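Local atomic coordinates of glucose-6-phosphate 1-dehydrogenase (Kluyveromyces lactis, PDB entry 7E6I), a protein that catalyses the NADP-dependent oxidation of glucose 6-phosphate to 6-phosphogluconolactone, the first step of the oxidative pentose phosphate pathway. Residues 1-6 against 113-118; 278-283 against 319-324. All coordinates share one frame; numbering follows the deposited sequence.

Contact 1. Residues 1-6 against 113-118; sequences MATQFD and VDEPHR
Phe5 and His117 carry most of this contact. Their rings lie almost parallel, with planes at 4°, but they are slid apart. The centroids are 4.7 Å from each other and the rings barely overlap. What sits over the middle of the Phe5 ring is the first side-chain carbon of the histidine. His117 CB stands 3.7 Å from the Phe5 ring centroid, nearly on the ring normal, which makes a CH-pi contact. The imidazole then runs out past the CD1 and CE1 side of the phenyl ring, and Phe5 CD1 comes 3.7 Å from His117 CG. At another part of the same ring, Phe5 CE2 is 3.7 Å from Arg118 N.

Strand 117-122 belongs to the parallel sheet of the Rossmann-type coenzyme domain, where it runs beside strands 10-14 and 146-152. Residues 1-6 are the irregular N-terminal lead-in to strand 10-14. They pass by the start of the neighbouring strand, and Arg148 of strand 146-152 adds a cation-pi contact with Phe5.

Both nitrogens of the imidazole have polar partners. His117 NE2 gives a 2.7 Å bond to Glu115 OE1, and the acceptor lies close to the ring plane. Glu115 reaches that position with CG anti to its backbone N (chi1 -179°) and an extended chain. On the other nitrogen, a water lies 2.5 Å from His117 ND1 and accepts from Asp6 N, at 2.6 Å, and so links the two segments. Replacing His117 by an alanine would probably leave Glu115 OE1 and this water without their imidazole partner. Thr3 completes the contact with a methyl: its CG2 lies 4.0 Å from His117 NE2, and the two side chains cross at about a right angle.

Contact 2. Residues 278-283 against 319-324; sequences SPIDHD and IGFKIA
Ile280 holds CG1 anti to its carbonyl carbon (chi1 -57°), which puts CG2 anti to the backbone N and sends the two branches to different partners. The CG1 branch goes to Phe321: Ile280 CD1 lies 3.8 Å from Phe321 CE1, and the two side chains run side by side in the same direction. The other branch goes to Ile319, where Ile280 CG2 meets Ile319 CG2 methyl to methyl at 3.8 Å. All three side chains are buried.

The backbones run antiparallel, yet only one direct hydrogen bond joins them. Ser278 N donates to Lys322 O at 2.7 Å, with an N-H...O angle of 162°. The return bond of this pair is replaced by a water, which donates to Ser278 O (2.7 Å) and accepts from Lys322 N (3.1 Å). A second water accepts from Asp281 N and donates to Gly320 O at 2.7 Å. Beyond the Ser278-Lys322 bond, water bridges stand in for direct backbone pairing. At the Ser278 end, its OG lies against the methyl of Ala324. At the other end, Asp281 OD1 accepts from Asp283 N, forming an Asx turn just before strand 285-291.

Residues 278-283 join helix 263-276 to strand 285-291 in the C-terminal domain. Strand 316-321 lies between that strand and strand 333-338 in the mixed sheet. Helix 433-451 packs on the apolar group, with Leu442 against Ile280 and Phe321 and Leu446 against Ile319, while helix 236-254 also reaches Ile319 through Ile238 and Met242.

In the fold
From the N terminus, residues 1-6 lead into the coenzyme domain. The chain then builds strands 10-14, 43-48 and 84-88 and their helices before returning at 113-118. Contact 1 closes this span of 106 residues and ties the N-terminal segment to the start of strand 117-122. The chain later enters the C-terminal domain. Contact 2 opens after helix 263-276 and encloses only 35 residues, including strand 285-291, before closing at residues 319-324, on strand 316-321 and the residues after it. The two closures follow in series and neither nest nor cross. Their centres lie 44 Å apart, on opposite sides of the chain's centre, one in each domain's sheet region.

Contact 1. Residues 1-6 against 113-118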
loop_
_atom_site.group_PDB
_atom_site.type_symbol
_atom_site.label_atom_id
_atom_site.label_comp_id
_atom_site.label_asym_id
_atom_site.label_seq_id
_atom_site.Cartn_x
_atom_site.Cartn_y
_atom_site.Cartn_z
ATOM N N MET A 1 -3.606 -0.473 23.916
ATOM C CA MET A 1 -2.958 -0.984 25.124
ATOM C C MET A 1 -1.438 -0.863 24.956
ATOM O O MET A 1 -0.671 -1.017 25.913
ATOM C CB MET A 1 -3.403 -2.426 25.396
ATOM C CG MET A 1 -2.762 -3.101 26.584
ATOM S SD MET A 1 -3.318 -4.815 26.715
ATOM C CE MET A 1 -4.198 -4.812 28.292
ATOM N N ALA A 2 -1.011 -0.567 23.730
ATOM C CA ALA A 2 0.339 -0.067 23.513
ATOM C C ALA A 2 0.423 1.392 23.953
ATOM O O ALA A 2 -0.570 2.125 23.976
ATOM C CB ALA A 2 0.750 -0.195 22.046
ATOM N N THR A 3 1.631 1.811 24.310
ATOM C CA THR A 3 1.825 3.160 24.814
ATOM C C THR A 3 1.739 4.181 23.688
ATOM O O THR A 3 2.385 4.027 22.644
ATOM C CB THR A 3 3.174 3.250 25.514
ATOM O OG1 THR A 3 3.300 2.156 26.436
ATOM C CG2 THR A 3 3.302 4.574 26.252
ATOM N N GLN A 4 0.950 5.232 23.895
ATOM C CA GLN A 4 0.825 6.280 22.893
ATOM C C GLN A 4 1.902 7.344 23.088
ATOM O O GLN A 4 2.301 7.656 24.210
ATOM C CB GLN A 4 -0.561 6.907 22.943
ATOM C CG GLN A 4 -1.680 5.897 22.643
ATOM C CD GLN A 4 -3.048 6.553 22.557
ATOM O OE1 GLN A 4 -3.190 7.754 22.817
ATOM N NE2 GLN A 4 -4.062 5.772 22.204
ATOM N N PHE A 5 2.397 7.866 21.969
ATOM C CA PHE A 5 3.445 8.878 21.934
ATOM C C PHE A 5 2.766 10.232 21.768
ATOM O O PHE A 5 2.120 10.479 20.742
ATOM C CB PHE A 5 4.416 8.647 20.770
ATOM C CG PHE A 5 5.382 7.492 20.957
ATOM C CD1 PHE A 5 5.244 6.592 22.004
ATOM C CD2 PHE A 5 6.431 7.302 20.043
ATOM C CE1 PHE A 5 6.131 5.520 22.146
ATOM C CE2 PHE A 5 7.335 6.234 20.170
ATOM C CZ PHE A 5 7.183 5.341 21.223
ATOM N N ASP A 6 2.921 11.108 22.763
ATOM C CA ASP A 6 2.301 12.430 22.728
ATOM C C ASP A 6 3.339 13.517 22.984
ATOM O O ASP A 6 3.832 14.138 22.041
ATOM C CB ASP A 6 1.163 12.516 23.750
ATOM C CG ASP A 6 0.139 13.606 23.420
ATOM O OD1 ASP A 6 0.314 14.336 22.414
ATOM O OD2 ASP A 6 -0.853 13.731 24.181
ATOM N N VAL A 113 11.763 13.879 31.259
ATOM C CA VAL A 113 11.322 12.647 30.612
ATOM C C VAL A 113 11.887 11.468 31.392
ATOM O O VAL A 113 13.110 11.296 31.466
ATOM C CB VAL A 113 11.749 12.579 29.137
ATOM C CG1 VAL A 113 11.498 11.184 28.581
ATOM C CG2 VAL A 113 11.001 13.610 28.310
ATOM N N ASP A 114 10.995 10.660 31.971
ATOM C CA ASP A 114 11.364 9.415 32.633
ATOM C C ASP A 114 11.356 8.224 31.688
ATOM O O ASP A 114 11.969 7.195 31.998
ATOM C CB ASP A 114 10.403 9.123 33.791
ATOM C CG ASP A 114 10.821 9.793 35.077
ATOM O OD1 ASP A 114 11.995 9.619 35.474
ATOM O OD2 ASP A 114 9.980 10.488 35.690
ATOM N N GLU A 115 10.662 8.339 30.560
ATOM C CA GLU A 115 10.534 7.258 29.585
ATOM C C GLU A 115 10.678 7.869 28.199
ATOM O O GLU A 115 9.715 8.436 27.658
ATOM C CB GLU A 115 9.192 6.545 29.721
ATOM C CG GLU A 115 8.988 5.408 28.759
ATOM C CD GLU A 115 7.632 4.756 28.952
ATOM O OE1 GLU A 115 6.602 5.415 28.671
ATOM O OE2 GLU A 115 7.595 3.594 29.412
ATOM N N PRO A 116 11.863 7.794 27.605
ATOM C CA PRO A 116 12.023 8.283 26.231
ATOM C C PRO A 116 11.037 7.606 25.281
ATOM O O PRO A 116 10.843 6.386 25.317
ATOM C CB PRO A 116 13.476 7.922 25.894
ATOM C CG PRO A 116 14.143 7.665 27.207
ATOM C CD PRO A 116 13.090 7.188 28.148
ATOM N N HIS A 117 10.390 8.415 24.443
ATOM C CA HIS A 117 9.516 7.936 23.373
ATOM C C HIS A 117 10.133 8.374 22.049
ATOM O O HIS A 117 10.116 9.566 21.720
ATOM C CB HIS A 117 8.105 8.499 23.503
ATOM C CG HIS A 117 7.336 7.983 24.678
ATOM N ND1 HIS A 117 6.179 8.586 25.125
ATOM C CD2 HIS A 117 7.557 6.932 25.503
ATOM C CE1 HIS A 117 5.715 7.922 26.170
ATOM N NE2 HIS A 117 6.535 6.916 26.422
ATOM N N ARG A 118 10.666 7.424 21.282
ATOM C CA ARG A 118 11.443 7.743 20.087
ATOM C C ARG A 118 10.923 6.987 18.871
ATOM O O ARG A 118 10.810 5.753 18.895
ATOM C CB ARG A 118 12.932 7.424 20.304
ATOM C CG ARG A 118 13.505 8.086 21.546
ATOM C CD ARG A 118 14.938 7.708 21.783
ATOM N NE ARG A 118 15.471 8.353 22.980
ATOM C CZ ARG A 118 16.425 7.831 23.739
ATOM N NH1 ARG A 118 16.954 6.653 23.429
ATOM N NH2 ARG A 118 16.854 8.486 24.802
HETATM O O HOH W 1 4.945 10.593 24.322
#

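Contact 2. Residues 278-283 against 319-324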
loop_
_atom_site.group_PDB
_atom_site.type_symbol
_atom_site.label_atom_id
_atom_site.label_comp_id
_atom_site.label_asym_id
_atom_site.label_seq_id
_atom_site.Cartn_x
_atom_site.Cartn_y
_atom_site.Cartn_z
ATOM N N SER A 278 -3.826 -21.359 -2.808
ATOM C CA SER A 278 -3.157 -22.405 -3.556
ATOM C C SER A 278 -1.953 -21.801 -4.272
ATOM O O SER A 278 -1.889 -20.584 -4.447
ATOM C CB SER A 278 -4.119 -23.025 -4.560
ATOM O OG SER A 278 -5.079 -23.826 -3.870
ATOM N N PRO A 279 -0.979 -22.614 -4.682
ATOM C CA PRO A 279 0.115 -22.072 -5.498
ATOM C C PRO A 279 -0.420 -21.513 -6.807
ATOM O O PRO A 279 -1.371 -22.045 -7.387
ATOM C CB PRO A 279 1.020 -23.285 -5.743
ATOM C CG PRO A 279 0.662 -24.276 -4.689
ATOM C CD PRO A 279 -0.791 -24.046 -4.386
ATOM N N ILE A 280 0.204 -20.430 -7.273
ATOM C CA ILE A 280 -0.202 -19.837 -8.538
ATOM C C ILE A 280 0.050 -20.820 -9.669
ATOM O O ILE A 280 1.149 -21.379 -9.808
ATOM C CB ILE A 280 0.554 -18.521 -8.767
ATOM C CG1 ILE A 280 0.303 -17.560 -7.599
ATOM C CG2 ILE A 280 0.194 -17.920 -10.122
ATOM C CD1 ILE A 280 1.228 -16.396 -7.565
ATOM N N ASP A 281 -0.975 -21.043 -10.479
ATOM C CA ASP A 281 -0.836 -21.773 -11.730
ATOM C C ASP A 281 -0.134 -20.859 -12.737
ATOM O O ASP A 281 -0.686 -19.825 -13.134
ATOM C CB ASP A 281 -2.223 -22.213 -12.186
ATOM C CG ASP A 281 -2.236 -22.861 -13.562
ATOM O OD1 ASP A 281 -1.157 -23.172 -14.120
ATOM O OD2 ASP A 281 -3.357 -23.092 -14.073
ATOM N N HIS A 282 1.095 -21.227 -13.153
ATOM C CA HIS A 282 1.866 -20.365 -14.053
ATOM C C HIS A 282 1.257 -20.247 -15.445
ATOM O O HIS A 282 1.684 -19.378 -16.218
ATOM C CB HIS A 282 3.307 -20.863 -14.178
ATOM C CG HIS A 282 4.033 -20.925 -12.872
ATOM N ND1 HIS A 282 5.238 -21.573 -12.718
ATOM C CD2 HIS A 282 3.722 -20.418 -11.655
ATOM C CE1 HIS A 282 5.636 -21.472 -11.462
ATOM N NE2 HIS A 282 4.739 -20.767 -10.798
ATOM N N ASP A 283 0.289 -21.097 -15.782
ATOM C CA ASP A 283 -0.441 -20.955 -17.028
ATOM C C ASP A 283 -1.647 -20.040 -16.905
ATOM O O ASP A 283 -2.087 -19.484 -17.914
ATOM C CB ASP A 283 -0.916 -22.320 -17.532
ATOM C CG ASP A 283 0.180 -23.086 -18.255
ATOM O OD1 ASP A 283 0.818 -22.511 -19.174
ATOM O OD2 ASP A 283 0.398 -24.265 -17.897
ATOM N N ILE A 319 -3.505 -12.234 -13.121
ATOM C CA ILE A 319 -3.146 -13.501 -12.490
ATOM C C ILE A 319 -4.374 -14.081 -11.810
ATOM O O ILE A 319 -5.085 -13.369 -11.094
ATOM C CB ILE A 319 -2.017 -13.339 -11.456
ATOM C CG1 ILE A 319 -0.780 -12.672 -12.071
ATOM C CG2 ILE A 319 -1.670 -14.687 -10.845
ATOM C CD1 ILE A 319 0.234 -12.167 -11.008
ATOM N N GLY A 320 -4.606 -15.377 -12.007
ATOM C CA GLY A 320 -5.695 -16.063 -11.331
ATOM C C GLY A 320 -5.213 -16.643 -10.013
ATOM O O GLY A 320 -4.086 -17.124 -9.902
ATOM N N PHE A 321 -6.080 -16.588 -9.015
ATOM C CA PHE A 321 -5.769 -17.093 -7.688
ATOM C C PHE A 321 -6.897 -17.985 -7.211
ATOM O O PHE A 321 -8.054 -17.822 -7.614
ATOM C CB PHE A 321 -5.579 -15.955 -6.682
ATOM C CG PHE A 321 -4.335 -15.154 -6.903
ATOM C CD1 PHE A 321 -3.157 -15.504 -6.266
ATOM C CD2 PHE A 321 -4.347 -14.047 -7.736
ATOM C CE1 PHE A 321 -2.007 -14.764 -6.459
ATOM C CE2 PHE A 321 -3.201 -13.304 -7.940
ATOM C CZ PHE A 321 -2.023 -13.666 -7.288
ATOM N N LYS A 322 -6.552 -18.919 -6.334
ATOM C CA LYS A 322 -7.537 -19.773 -5.692
ATOM C C LYS A 322 -7.169 -19.886 -4.224
ATOM O O LYS A 322 -5.994 -20.054 -3.878
ATOM C CB LYS A 322 -7.587 -21.164 -6.318
ATOM C CG LYS A 322 -8.201 -21.202 -7.724
ATOM C CD LYS A 322 -9.759 -21.114 -7.685
ATOM C CE LYS A 322 -10.385 -21.191 -9.107
ATOM N NZ LYS A 322 -11.158 -22.463 -9.330
ATOM N N ILE A 323 -8.173 -19.798 -3.367
ATOM C CA ILE A 323 -7.979 -19.931 -1.933
ATOM C C ILE A 323 -8.696 -21.193 -1.487
ATOM O O ILE A 323 -9.910 -21.331 -1.684
ATOM C CB ILE A 323 -8.492 -18.705 -1.183
ATOM C CG1 ILE A 323 -7.831 -17.443 -1.729
ATOM C CG2 ILE A 323 -8.294 -18.905 0.310
ATOM C CD1 ILE A 323 -8.282 -16.186 -1.016
ATOM N N ALA A 324 -7.950 -22.113 -0.884
ATOM C CA ALA A 324 -8.493 -23.422 -0.543
ATOM C C ALA A 324 -8.955 -23.431 0.914
ATOM O O ALA A 324 -8.311 -23.979 1.802
ATOM C CB ALA A 324 -7.451 -24.502 -0.808
HETATM O O HOH W 2 -3.472 -19.287 -6.177
HETATM O O HOH W 3 -3.842 -19.837 -9.641
#